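Local coordinates for biofilm-associated surface protein (Staphylococcus aureus, PDB 7C7U), which is a cell wall-anchored surface protein that takes part in biofilm formation, probably switching between folded and amyloid states in response to calcium, at residues D393-R398 and D422-Y427; L24-N29 and E400-L405; I536-T541 and V546-S551. All coordinates share one frame; numbering follows the deposited sequence.

Interaction 1 (D393-R398 and D422-Y427); sequences DGLLDR and DEVVNY. With CA (calcium ion), chain D; CA (calcium ion), chain G; CA (calcium ion), chain E; CA (calcium ion), chain F.
Leu395 and Val424 make the one direct side-chain touch between a calcium loop, 393-398, and helix 420-427: CD1 of Leu395 lies 4.2 Å from CG2 of Val424, the two side chains meeting at a slant. The fit is loose, with only about 109 Å² buried. A water bridges the backbones beside it, donating a hydrogen bond to Asp393 O (2.7 Å) and accepting one from Asp422 N (3.0 Å). The tight part lies within the loop. Asp393 has CG between its backbone N and carbonyl carbon (chi1 64°), which sets the carboxylate across two calcium ions, OD1 at 2.4 Å from one and OD2 at 2.1 Å from the other. Asp393 OD1 also accepts the N-H of Leu395 in an Asx turn, and Leu395 O turns to the first calcium, whose shell is completed by Asp389, Asp391, Glu400 and a water that also hydrogen-bonds Asp397 OD1. On the helix, OE1 of Glu423 bridges a second calcium pair, with Asp414, Asp416 and Glu509 among the other ligands. Carboxylates crowded this closely would probably repel one another without the ions, so the shape of both loops, and with it this slight contact, probably depends on bound calcium.

Interaction 2 (L24-N29 and E400-L405); sequences LGYTDN and ERQLSL. With CA (calcium ion), chain E; CA (calcium ion), chain D.
Arg401 lays one face of its guanidinium over the backbone of Leu24 and Gly25. Leu24 O sits 3.3 Å above that plane, toward its rim, and 3.4 Å from Arg401 NH2, an approach from above at too poor an angle for a hydrogen bond. The chain bends at chi3 (-57°), turning the flat group along the 24-25 peptide, with Arg401 NE 3.5 Å from Gly25 CA. Gly25 CA also lies 3.7 Å from Arg401 CD, so the arginine runs close along the glycine backbone. Gln402 has its CB directed past the strand, yet the extended chain (chi2 162°) carries the amide to Tyr26, where NE2 comes 4.3 Å from CD2, at the ring edge and near its plane. The Tyr26 hydroxyl is hydrogen-bonded to Glu182. On another side of the helix Glu400, extended beyond CG, reaches two calcium ions, and OE2 binds both. The contact thus joins strand 26-27, paired with 176-178, to a calcium-bound helix by van der Waals contact, probably with some electrostatic attraction between the cationic guanidinium and Leu24 O. Neither hydrogen bond nor salt bridge links the two segments, and the stronger polar partner of Arg401 is Ser23, just outside them.

Interaction 3 (I536-T541 and V546-S551); sequences IVVNGT and VTVTDS
The axes of strands 536-539 and 546-550 approach to 8.7 Å, with 132° between their N-to-C directions, too far for backbone pairing, so the strands face each other as members of two packed sheets and the contact between them is made by side chains. Val538 is central, touching both valines opposite. Its CG1 comes 3.7 Å from CG2 of Val548, the tightest approach of the contact, as the two side chains overlap flank to flank, pointing contrary ways. Toward Val546 the meeting is instead tip to tip, with Val538 CG2 4.1 Å from Val546 CG1. The torsions explain this division: Val538 turns CG1 beside its backbone N (chi1 -67°) and CG2 into the space between N and the carbonyl carbon, so CG1 leans to Val548 while still brushing Val546, and CG2 faces Val546. Val546 and Val548 share a single rotamer, with CG1 anti to N, yet they offer different methyls to Val538, CG1 from the former and CG2 from the latter. Ile536 adds a looser touch at the end of the row, its extended chain bringing CD1 to 4.5 Å from CG1 of Val548. All four contributing side chains are buried, and the interface between them is wholly apolar. Strand 535-539 is the middle one of its three-stranded sheet, bonded through its backbone to 525-526 and 567-571, while 545-550 lies between 555-560 and 581-588 in the facing four-stranded sheet. The chain passes from one sheet to the other within a few residues, as in a beta sandwich, and Leu582 on Ile536, Val559 on Val538 and Ile570 on Val548 continue the core between the two layers.

Interactions 1 and 2 share helix 397-404 and two calcium ions, their centres 16 Å apart. Asp393 and Glu400 meet at those ions, and Leu395 also packs on Ser404. Along the chain their segments alternate: helix 397-404 touches the N-terminal region in interaction 2, while the calcium loop that precedes it meets helix 420-427 in interaction 1. Interaction 3 follows later in the sequence, in a separate domain of two facing sheets, consistent with a beta sandwich, its centre 36 Å from that of interaction 1 and 41 Å from that of interaction 2. Calcium thus probably organises the middle of the molecule, whereas the distal domain relies on its hydrogen-bonded sheets and the apolar core between them.

Interaction 1 (D393-R398 and D422-Y427)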
ATOM      1  N   ASP A 393      -5.985   7.459   7.683  1.00 37.35           N
ATOM      2  CA  ASP A 393      -5.145   7.731   8.850  1.00 40.19           C
ATOM      3  C   ASP A 393      -3.918   8.580   8.521  1.00 39.41           C
ATOM      4  O   ASP A 393      -3.053   8.766   9.387  1.00 31.26           O
ATOM      5  CB  ASP A 393      -4.697   6.427   9.528  1.00 32.86           C
ATOM      6  CG  ASP A 393      -3.822   5.563   8.650  1.00 38.43           C
ATOM      7  OD1 ASP A 393      -3.344   6.035   7.597  1.00 39.58           O
ATOM      8  OD2 ASP A 393      -3.602   4.387   9.021  1.00 37.54           O
ATOM      9  N   GLY A 394      -3.802   9.063   7.281  1.00 33.45           N
ATOM     10  CA  GLY A 394      -2.693   9.904   6.891  1.00 28.74           C
ATOM     11  C   GLY A 394      -1.511   9.184   6.271  1.00 30.54           C
ATOM     12  O   GLY A 394      -0.634   9.849   5.717  1.00 33.81           O
ATOM     13  N   LEU A 395      -1.446   7.859   6.357  1.00 31.26           N
ATOM     14  CA  LEU A 395      -0.359   7.078   5.767  1.00 31.99           C
ATOM     15  C   LEU A 395      -0.857   6.373   4.511  1.00 34.43           C
ATOM     16  O   LEU A 395      -1.754   5.526   4.600  1.00 31.82           O
ATOM     17  CB  LEU A 395       0.158   6.029   6.745  1.00 29.83           C
ATOM     18  CG  LEU A 395       0.678   6.505   8.097  1.00 32.23           C
ATOM     19  CD1 LEU A 395       1.238   5.300   8.873  1.00 34.79           C
ATOM     20  CD2 LEU A 395       1.729   7.583   7.944  1.00 30.06           C
ATOM     21  N   LEU A 396      -0.228   6.660   3.364  1.00 33.80           N
ATOM     22  CA  LEU A 396      -0.646   6.026   2.117  1.00 32.63           C
ATOM     23  C   LEU A 396      -0.636   4.511   2.258  1.00 31.58           C
ATOM     24  O   LEU A 396       0.187   3.949   2.983  1.00 35.51           O
ATOM     25  CB  LEU A 396       0.278   6.434   0.960  1.00 32.70           C
ATOM     26  CG  LEU A 396       0.238   7.902   0.536  1.00 34.26           C
ATOM     27  CD1 LEU A 396       1.207   8.185  -0.623  1.00 33.28           C
ATOM     28  CD2 LEU A 396      -1.200   8.285   0.152  1.00 35.31           C
ATOM     29  N   ASP A 397      -1.555   3.850   1.547  1.00 34.10           N
ATOM     30  CA  ASP A 397      -1.565   2.392   1.454  1.00 34.82           C
ATOM     31  C   ASP A 397      -0.167   1.828   1.262  1.00 40.21           C
ATOM     32  O   ASP A 397       0.293   0.980   2.039  1.00 37.92           O
ATOM     33  CB  ASP A 397      -2.429   1.933   0.278  1.00 39.61           C
ATOM     34  CG  ASP A 397      -3.912   2.001   0.555  1.00 39.12           C
ATOM     35  OD1 ASP A 397      -4.345   2.839   1.360  1.00 36.20           O
ATOM     36  OD2 ASP A 397      -4.652   1.221  -0.079  1.00 43.95           O
ATOM     37  N   ARG A 398       0.523   2.289   0.214  1.00 36.23           N
ATOM     38  CA  ARG A 398       1.821   1.699  -0.099  1.00 40.24           C
ATOM     39  C   ARG A 398       2.865   2.052   0.947  1.00 38.14           C
ATOM     40  O   ARG A 398       3.782   1.264   1.183  1.00 38.66           O
ATOM     41  CB  ARG A 398       2.289   2.124  -1.493  1.00 41.89           C
ATOM     42  CG  ARG A 398       2.793   3.533  -1.605  1.00 37.37           C
ATOM     43  CD  ARG A 398       3.000   3.878  -3.074  1.00 43.03           C
ATOM     44  NE  ARG A 398       1.725   3.999  -3.763  1.00 37.52           N
ATOM     45  CZ  ARG A 398       1.559   3.900  -5.079  1.00 40.39           C
ATOM     46  NH1 ARG A 398       2.589   3.671  -5.892  1.00 37.98           N
ATOM     47  NH2 ARG A 398       0.348   4.026  -5.579  1.00 36.22           N
ATOM     48  N   ASP A 422      -0.847   9.464  13.213  1.00 39.84           N
ATOM     49  CA  ASP A 422      -0.550  10.212  14.430  1.00 40.35           C
ATOM     50  C   ASP A 422       0.592   9.556  15.203  1.00 33.88           C
ATOM     51  O   ASP A 422       1.543  10.221  15.625  1.00 34.59           O
ATOM     52  CB  ASP A 422      -1.801  10.300  15.310  1.00 39.63           C
ATOM     53  CG  ASP A 422      -2.883  11.143  14.697  1.00 41.05           C
ATOM     54  OD1 ASP A 422      -2.543  12.118  13.988  1.00 42.29           O
ATOM     55  OD2 ASP A 422      -4.071  10.827  14.925  1.00 41.66           O
ATOM     56  N   GLU A 423       0.541   8.238  15.344  1.00 30.72           N
ATOM     57  CA  GLU A 423       1.606   7.550  16.065  1.00 37.67           C
ATOM     58  C   GLU A 423       2.958   7.737  15.386  1.00 43.50           C
ATOM     59  O   GLU A 423       3.949   8.089  16.039  1.00 36.27           O
ATOM     60  CB  GLU A 423       1.249   6.074  16.207  1.00 40.12           C
ATOM     61  CG  GLU A 423       0.136   5.879  17.241  1.00 36.56           C
ATOM     62  CD  GLU A 423       0.299   4.614  18.023  1.00 39.17           C
ATOM     63  OE1 GLU A 423      -0.484   3.669  17.775  1.00 36.90           O
ATOM     64  OE2 GLU A 423       1.226   4.554  18.878  1.00 39.84           O
ATOM     65  N   VAL A 424       3.019   7.528  14.067  1.00 34.57           N
ATOM     66  CA  VAL A 424       4.299   7.659  13.382  1.00 34.04           C
ATOM     67  C   VAL A 424       4.790   9.094  13.455  1.00 33.33           C
ATOM     68  O   VAL A 424       5.977   9.349  13.702  1.00 39.52           O
ATOM     69  CB  VAL A 424       4.186   7.175  11.923  1.00 36.12           C
ATOM     70  CG1 VAL A 424       5.388   7.654  11.110  1.00 40.18           C
ATOM     71  CG2 VAL A 424       4.078   5.667  11.878  1.00 35.50           C
ATOM     72  N   VAL A 425       3.885  10.049  13.289  1.00 33.92           N
ATOM     73  CA  VAL A 425       4.246  11.450  13.096  1.00 37.56           C
ATOM     74  C   VAL A 425       4.187  12.249  14.393  1.00 40.39           C
ATOM     75  O   VAL A 425       5.084  13.040  14.683  1.00 43.90           O
ATOM     76  CB  VAL A 425       3.329  12.079  12.022  1.00 40.86           C
ATOM     77  CG1 VAL A 425       3.601  13.562  11.901  1.00 41.91           C
ATOM     78  CG2 VAL A 425       3.561  11.391  10.685  1.00 41.53           C
ATOM     79  N   ASN A 426       3.124  12.080  15.175  1.00 36.29           N
ATOM     80  CA  ASN A 426       2.916  12.975  16.313  1.00 44.26           C
ATOM     81  C   ASN A 426       3.521  12.390  17.586  1.00 40.29           C
ATOM     82  O   ASN A 426       4.394  13.010  18.201  1.00 45.59           O
ATOM     83  CB  ASN A 426       1.422  13.274  16.492  1.00 42.79           C
ATOM     84  CG  ASN A 426       1.165  14.499  17.374  1.00 44.36           C
ATOM     85  OD1 ASN A 426       2.007  15.391  17.499  1.00 44.30           O
ATOM     86  ND2 ASN A 426      -0.007  14.543  17.979  1.00 42.05           N
ATOM     87  N   TYR A 427       3.093  11.189  17.972  1.00 39.81           N
ATOM     88  CA  TYR A 427       3.577  10.599  19.214  1.00 42.16           C
ATOM     89  C   TYR A 427       4.970  10.017  19.081  1.00 43.92           C
ATOM     90  O   TYR A 427       5.663   9.866  20.095  1.00 39.32           O
ATOM     91  CB  TYR A 427       2.623   9.498  19.687  1.00 41.45           C
ATOM     92  CG  TYR A 427       1.243  10.011  20.023  1.00 42.92           C
ATOM     93  CD1 TYR A 427       0.937  10.451  21.315  1.00 43.24           C
ATOM     94  CD2 TYR A 427       0.246  10.079  19.050  1.00 41.18           C
ATOM     95  CE1 TYR A 427      -0.321  10.926  21.629  1.00 41.32           C
ATOM     96  CE2 TYR A 427      -1.016  10.551  19.355  1.00 40.55           C
ATOM     97  CZ  TYR A 427      -1.299  10.969  20.644  1.00 43.80           C
ATOM     98  OH  TYR A 427      -2.555  11.444  20.946  1.00 39.35           O
TER
HETATM   99 CA    CA D1002      -3.635   4.649   5.635  1.00 38.28          CA
HETATM  100 CA    CA G1005       0.844   2.253  19.552  1.00 40.03          CA
HETATM  101 CA    CA E1003      -3.526   2.260   8.919  1.00 38.19          CA
HETATM  102 CA    CA F1004      -2.633   2.873  17.570  1.00 36.95          CA
HETATM  103  O   HOH W   1      -3.595   9.293  11.974  1.00 38.27           O
HETATM  104  O   HOH W   2      -4.180   2.795   3.944  1.00 37.20           O

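Interaction 2 (L24-N29 and E400-L405)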
ATOM      1  N   LEU A  24      -3.448  -3.554  -4.008  1.00 44.91           N
ATOM      2  CA  LEU A  24      -2.685  -4.785  -3.886  1.00 45.60           C
ATOM      3  C   LEU A  24      -1.226  -4.467  -3.592  1.00 45.60           C
ATOM      4  O   LEU A  24      -0.700  -3.442  -4.034  1.00 42.13           O
ATOM      5  CB  LEU A  24      -2.780  -5.633  -5.161  1.00 42.35           C
ATOM      6  CG  LEU A  24      -4.171  -6.177  -5.497  1.00 47.54           C
ATOM      7  CD1 LEU A  24      -4.117  -7.056  -6.728  1.00 50.46           C
ATOM      8  CD2 LEU A  24      -4.755  -6.937  -4.318  1.00 51.57           C
ATOM      9  N   GLY A  25      -0.593  -5.335  -2.801  1.00 43.39           N
ATOM     10  CA  GLY A  25       0.838  -5.258  -2.598  1.00 45.57           C
ATOM     11  C   GLY A  25       1.602  -5.729  -3.824  1.00 50.82           C
ATOM     12  O   GLY A  25       1.041  -6.195  -4.818  1.00 52.32           O
ATOM     13  N   TYR A  26       2.925  -5.614  -3.739  1.00 53.41           N
ATOM     14  CA  TYR A  26       3.820  -5.977  -4.830  1.00 49.38           C
ATOM     15  C   TYR A  26       4.639  -7.219  -4.485  1.00 55.04           C
ATOM     16  O   TYR A  26       4.994  -7.454  -3.325  1.00 50.26           O
ATOM     17  CB  TYR A  26       4.783  -4.830  -5.168  1.00 53.69           C
ATOM     18  CG  TYR A  26       4.175  -3.673  -5.938  1.00 52.20           C
ATOM     19  CD1 TYR A  26       3.671  -3.848  -7.222  1.00 53.18           C
ATOM     20  CD2 TYR A  26       4.134  -2.396  -5.386  1.00 57.06           C
ATOM     21  CE1 TYR A  26       3.123  -2.778  -7.932  1.00 54.38           C
ATOM     22  CE2 TYR A  26       3.587  -1.327  -6.079  1.00 53.46           C
ATOM     23  CZ  TYR A  26       3.086  -1.520  -7.351  1.00 56.64           C
ATOM     24  OH  TYR A  26       2.552  -0.451  -8.039  1.00 57.24           O
ATOM     25  N   THR A  27       4.939  -8.008  -5.517  1.00 52.70           N
ATOM     26  CA  THR A  27       5.908  -9.093  -5.457  1.00 55.34           C
ATOM     27  C   THR A  27       6.851  -8.956  -6.643  1.00 56.01           C
ATOM     28  O   THR A  27       6.524  -8.308  -7.638  1.00 51.32           O
ATOM     29  CB  THR A  27       5.253 -10.478  -5.498  1.00 56.50           C
ATOM     30  OG1 THR A  27       6.258 -11.483  -5.308  1.00 59.91           O
ATOM     31  CG2 THR A  27       4.594 -10.707  -6.856  1.00 53.19           C
ATOM     32  N   ASP A  28       8.036  -9.547  -6.526  1.00 56.37           N
ATOM     33  CA  ASP A  28       9.024  -9.491  -7.596  1.00 55.42           C
ATOM     34  C   ASP A  28       9.058 -10.801  -8.371  1.00 56.13           C
ATOM     35  O   ASP A  28       9.016 -11.889  -7.790  1.00 58.14           O
ATOM     36  CB  ASP A  28      10.418  -9.169  -7.056  1.00 58.49           C
ATOM     37  CG  ASP A  28      10.466  -7.840  -6.330  1.00 63.21           C
ATOM     38  OD1 ASP A  28      10.203  -7.820  -5.107  1.00 69.57           O
ATOM     39  OD2 ASP A  28      10.753  -6.813  -6.982  1.00 64.24           O
ATOM     40  N   ASN A  29       9.091 -10.676  -9.697  1.00 55.49           N
ATOM     41  CA  ASN A  29       9.339 -11.800 -10.591  1.00 52.14           C
ATOM     42  C   ASN A  29       9.869 -11.173 -11.880  1.00 57.74           C
ATOM     43  O   ASN A  29       9.088 -10.661 -12.690  1.00 52.82           O
ATOM     44  CB  ASN A  29       8.085 -12.630 -10.830  1.00 52.25           C
ATOM     45  CG  ASN A  29       8.347 -13.862 -11.697  1.00 53.04           C
ATOM     46  OD1 ASN A  29       9.276 -13.883 -12.503  1.00 49.70           O
ATOM     47  ND2 ASN A  29       7.509 -14.886 -11.541  1.00 51.51           N
ATOM     48  N   GLU A 400       2.155   2.250   4.196  1.00 39.63           N
ATOM     49  CA  GLU A 400       1.882   1.321   5.295  1.00 40.02           C
ATOM     50  C   GLU A 400       2.392  -0.072   4.963  1.00 45.40           C
ATOM     51  O   GLU A 400       2.979  -0.751   5.819  1.00 41.07           O
ATOM     52  CB  GLU A 400       0.383   1.276   5.640  1.00 39.00           C
ATOM     53  CG  GLU A 400      -0.186   2.596   6.180  1.00 35.28           C
ATOM     54  CD  GLU A 400      -1.475   2.440   6.995  1.00 39.88           C
ATOM     55  OE1 GLU A 400      -1.415   1.885   8.130  1.00 37.02           O
ATOM     56  OE2 GLU A 400      -2.550   2.903   6.526  1.00 34.19           O
ATOM     57  N   ARG A 401       2.206  -0.501   3.712  1.00 44.54           N
ATOM     58  CA  ARG A 401       2.637  -1.829   3.300  1.00 43.46           C
ATOM     59  C   ARG A 401       4.155  -1.946   3.299  1.00 45.38           C
ATOM     60  O   ARG A 401       4.701  -2.957   3.749  1.00 47.94           O
ATOM     61  CB  ARG A 401       2.078  -2.149   1.913  1.00 47.32           C
ATOM     62  CG  ARG A 401       0.757  -2.881   1.939  1.00 46.23           C
ATOM     63  CD  ARG A 401       0.430  -3.468   0.574  1.00 48.06           C
ATOM     64  NE  ARG A 401       0.406  -2.452  -0.470  1.00 50.64           N
ATOM     65  CZ  ARG A 401      -0.698  -1.820  -0.850  1.00 48.36           C
ATOM     66  NH1 ARG A 401      -1.858  -2.105  -0.271  1.00 47.57           N
ATOM     67  NH2 ARG A 401      -0.644  -0.902  -1.803  1.00 47.40           N
ATOM     68  N   GLN A 402       4.854  -0.925   2.797  1.00 43.64           N
ATOM     69  CA  GLN A 402       6.286  -1.042   2.556  1.00 45.25           C
ATOM     70  C   GLN A 402       7.145  -0.524   3.701  1.00 47.74           C
ATOM     71  O   GLN A 402       8.224  -1.075   3.939  1.00 50.60           O
ATOM     72  CB  GLN A 402       6.682  -0.287   1.283  1.00 42.04           C
ATOM     73  CG  GLN A 402       5.952  -0.699   0.030  1.00 46.77           C
ATOM     74  CD  GLN A 402       6.077   0.363  -1.053  1.00 54.28           C
ATOM     75  OE1 GLN A 402       6.780   1.365  -0.870  1.00 57.45           O
ATOM     76  NE2 GLN A 402       5.374   0.168  -2.177  1.00 51.88           N
ATOM     77  N   LEU A 403       6.707   0.524   4.401  1.00 45.25           N
ATOM     78  CA  LEU A 403       7.527   1.208   5.401  1.00 44.84           C
ATOM     79  C   LEU A 403       7.091   0.872   6.824  1.00 44.53           C
ATOM     80  O   LEU A 403       7.813   0.188   7.551  1.00 49.59           O
ATOM     81  CB  LEU A 403       7.488   2.723   5.178  1.00 43.45           C
ATOM     82  CG  LEU A 403       8.504   3.409   4.279  1.00 51.83           C
ATOM     83  CD1 LEU A 403       9.878   3.376   4.919  1.00 50.83           C
ATOM     84  CD2 LEU A 403       8.524   2.812   2.855  1.00 48.85           C
ATOM     85  N   SER A 404       5.935   1.366   7.256  1.00 43.77           N
ATOM     86  CA  SER A 404       5.520   1.263   8.645  1.00 43.88           C
ATOM     87  C   SER A 404       5.036  -0.128   9.039  1.00 46.96           C
ATOM     88  O   SER A 404       5.066  -0.456  10.233  1.00 42.89           O
ATOM     89  CB  SER A 404       4.418   2.290   8.922  1.00 43.55           C
ATOM     90  OG  SER A 404       3.199   1.909   8.307  1.00 39.85           O
ATOM     91  N   LEU A 405       4.598  -0.945   8.080  1.00 38.73           N
ATOM     92  CA  LEU A 405       3.991  -2.261   8.291  1.00 39.75           C
ATOM     93  C   LEU A 405       2.667  -2.200   9.038  1.00 41.32           C
ATOM     94  O   LEU A 405       2.104  -3.251   9.381  1.00 44.84           O
ATOM     95  CB  LEU A 405       4.946  -3.227   9.012  1.00 42.87           C
ATOM     96  CG  LEU A 405       6.367  -3.239   8.472  1.00 47.79           C
ATOM     97  CD1 LEU A 405       7.224  -4.252   9.223  1.00 45.13           C
ATOM     98  CD2 LEU A 405       6.337  -3.544   6.977  1.00 42.88           C
TER
HETATM   99 CA    CA E1003      -3.526   2.260   8.919  1.00 38.19          CA
HETATM  100 CA    CA D1002      -3.635   4.649   5.635  1.00 38.28          CA
HETATM  101  O   HOH W   2      -4.180   2.795   3.944  1.00 37.20           O

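Interaction 3 (I536-T541 and V546-S551)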
ATOM      1  N   ILE A 536      -5.516 -19.470  30.706  1.00 60.69           N
ATOM      2  CA  ILE A 536      -5.757 -18.083  31.098  1.00 59.05           C
ATOM      3  C   ILE A 536      -4.617 -17.660  32.019  1.00 60.26           C
ATOM      4  O   ILE A 536      -4.535 -18.122  33.164  1.00 60.21           O
ATOM      5  CB  ILE A 536      -7.116 -17.914  31.794  1.00 59.30           C
ATOM      6  CG1 ILE A 536      -8.238 -18.509  30.940  1.00 63.27           C
ATOM      7  CG2 ILE A 536      -7.387 -16.450  32.096  1.00 58.20           C
ATOM      8  CD1 ILE A 536      -9.628 -18.286  31.518  1.00 61.59           C
ATOM      9  N   VAL A 537      -3.744 -16.780  31.529  1.00 56.59           N
ATOM     10  CA  VAL A 537      -2.627 -16.281  32.325  1.00 53.88           C
ATOM     11  C   VAL A 537      -3.093 -15.106  33.180  1.00 51.24           C
ATOM     12  O   VAL A 537      -3.730 -14.169  32.678  1.00 48.54           O
ATOM     13  CB  VAL A 537      -1.452 -15.874  31.424  1.00 49.71           C
ATOM     14  CG1 VAL A 537      -0.236 -15.502  32.279  1.00 46.81           C
ATOM     15  CG2 VAL A 537      -1.116 -16.996  30.443  1.00 53.04           C
ATOM     16  N   VAL A 538      -2.770 -15.152  34.477  1.00 48.14           N
ATOM     17  CA  VAL A 538      -3.120 -14.098  35.423  1.00 49.14           C
ATOM     18  C   VAL A 538      -1.852 -13.583  36.097  1.00 45.27           C
ATOM     19  O   VAL A 538      -0.854 -14.299  36.229  1.00 44.36           O
ATOM     20  CB  VAL A 538      -4.138 -14.578  36.487  1.00 49.40           C
ATOM     21  CG1 VAL A 538      -5.475 -14.886  35.849  1.00 49.29           C
ATOM     22  CG2 VAL A 538      -3.591 -15.792  37.253  1.00 50.72           C
ATOM     23  N   ASN A 539      -1.905 -12.319  36.516  1.00 44.00           N
ATOM     24  CA  ASN A 539      -0.821 -11.636  37.215  1.00 43.47           C
ATOM     25  C   ASN A 539      -1.325 -11.154  38.567  1.00 43.91           C
ATOM     26  O   ASN A 539      -2.467 -10.697  38.684  1.00 40.06           O
ATOM     27  CB  ASN A 539      -0.294 -10.445  36.402  1.00 42.21           C
ATOM     28  CG  ASN A 539      -0.050 -10.798  34.949  1.00 40.69           C
ATOM     29  OD1 ASN A 539       0.889 -11.518  34.631  1.00 39.83           O
ATOM     30  ND2 ASN A 539      -0.917 -10.317  34.064  1.00 44.08           N
ATOM     31  N   GLY A 540      -0.475 -11.250  39.579  1.00 44.92           N
ATOM     32  CA  GLY A 540      -0.875 -10.856  40.923  1.00 38.87           C
ATOM     33  C   GLY A 540       0.270 -11.068  41.880  1.00 41.18           C
ATOM     34  O   GLY A 540       1.323 -11.617  41.528  1.00 41.26           O
ATOM     35  N   THR A 541       0.061 -10.616  43.110  1.00 41.84           N
ATOM     36  CA  THR A 541       1.151 -10.681  44.067  1.00 39.79           C
ATOM     37  C   THR A 541       1.509 -12.132  44.397  1.00 42.74           C
ATOM     38  O   THR A 541       0.663 -13.035  44.413  1.00 42.37           O
ATOM     39  CB  THR A 541       0.812  -9.891  45.333  1.00 39.73           C
ATOM     40  OG1 THR A 541       1.974  -9.832  46.164  1.00 42.05           O
ATOM     41  CG2 THR A 541      -0.310 -10.541  46.091  1.00 41.75           C
ATOM     42  N   VAL A 546      -5.412 -16.611  42.874  1.00 49.66           N
ATOM     43  CA  VAL A 546      -6.262 -15.860  41.954  1.00 48.42           C
ATOM     44  C   VAL A 546      -7.317 -16.797  41.378  1.00 51.35           C
ATOM     45  O   VAL A 546      -6.991 -17.887  40.891  1.00 53.38           O
ATOM     46  CB  VAL A 546      -5.438 -15.217  40.827  1.00 45.20           C
ATOM     47  CG1 VAL A 546      -6.345 -14.404  39.893  1.00 44.96           C
ATOM     48  CG2 VAL A 546      -4.355 -14.344  41.402  1.00 43.56           C
ATOM     49  N   THR A 547      -8.572 -16.357  41.411  1.00 52.55           N
ATOM     50  CA  THR A 547      -9.705 -17.119  40.900  1.00 51.68           C
ATOM     51  C   THR A 547     -10.385 -16.318  39.799  1.00 52.49           C
ATOM     52  O   THR A 547     -10.672 -15.131  39.979  1.00 54.34           O
ATOM     53  CB  THR A 547     -10.693 -17.434  42.028  1.00 55.27           C
ATOM     54  OG1 THR A 547      -9.999 -18.101  43.091  1.00 54.56           O
ATOM     55  CG2 THR A 547     -11.827 -18.318  41.526  1.00 55.56           C
ATOM     56  N   VAL A 548     -10.631 -16.962  38.661  1.00 57.22           N
ATOM     57  CA  VAL A 548     -11.205 -16.313  37.485  1.00 53.98           C
ATOM     58  C   VAL A 548     -12.629 -16.812  37.297  1.00 54.80           C
ATOM     59  O   VAL A 548     -12.875 -18.023  37.298  1.00 57.35           O
ATOM     60  CB  VAL A 548     -10.367 -16.575  36.222  1.00 53.66           C
ATOM     61  CG1 VAL A 548     -11.000 -15.882  35.019  1.00 55.45           C
ATOM     62  CG2 VAL A 548      -8.936 -16.091  36.425  1.00 50.74           C
ATOM     63  N   THR A 549     -13.561 -15.877  37.128  1.00 55.20           N
ATOM     64  CA  THR A 549     -14.961 -16.190  36.889  1.00 60.66           C
ATOM     65  C   THR A 549     -15.434 -15.446  35.647  1.00 61.59           C
ATOM     66  O   THR A 549     -14.891 -14.397  35.288  1.00 58.32           O
ATOM     67  CB  THR A 549     -15.847 -15.807  38.094  1.00 60.71           C
ATOM     68  OG1 THR A 549     -15.916 -14.381  38.212  1.00 59.65           O
ATOM     69  CG2 THR A 549     -15.290 -16.389  39.391  1.00 61.15           C
ATOM     70  N   ASP A 550     -16.446 -16.001  34.984  1.00 65.84           N
ATOM     71  CA  ASP A 550     -17.061 -15.323  33.852  1.00 67.38           C
ATOM     72  C   ASP A 550     -18.179 -14.413  34.359  1.00 68.40           C
ATOM     73  O   ASP A 550     -18.347 -14.208  35.566  1.00 69.17           O
ATOM     74  CB  ASP A 550     -17.563 -16.330  32.814  1.00 69.76           C
ATOM     75  CG  ASP A 550     -18.455 -17.411  33.413  1.00 72.20           C
ATOM     76  OD1 ASP A 550     -18.195 -18.604  33.141  1.00 73.61           O
ATOM     77  OD2 ASP A 550     -19.398 -17.080  34.167  1.00 71.88           O
ATOM     78  N   SER A 551     -18.971 -13.863  33.435  1.00 65.43           N
ATOM     79  CA  SER A 551     -20.059 -12.970  33.821  1.00 69.90           C
ATOM     80  C   SER A 551     -21.137 -13.668  34.645  1.00 69.27           C
ATOM     81  O   SER A 551     -21.949 -12.983  35.277  1.00 66.61           O
ATOM     82  CB  SER A 551     -20.682 -12.326  32.576  1.00 66.12           C
ATOM     83  OG  SER A 551     -20.682 -13.221  31.476  1.00 65.56           O
TER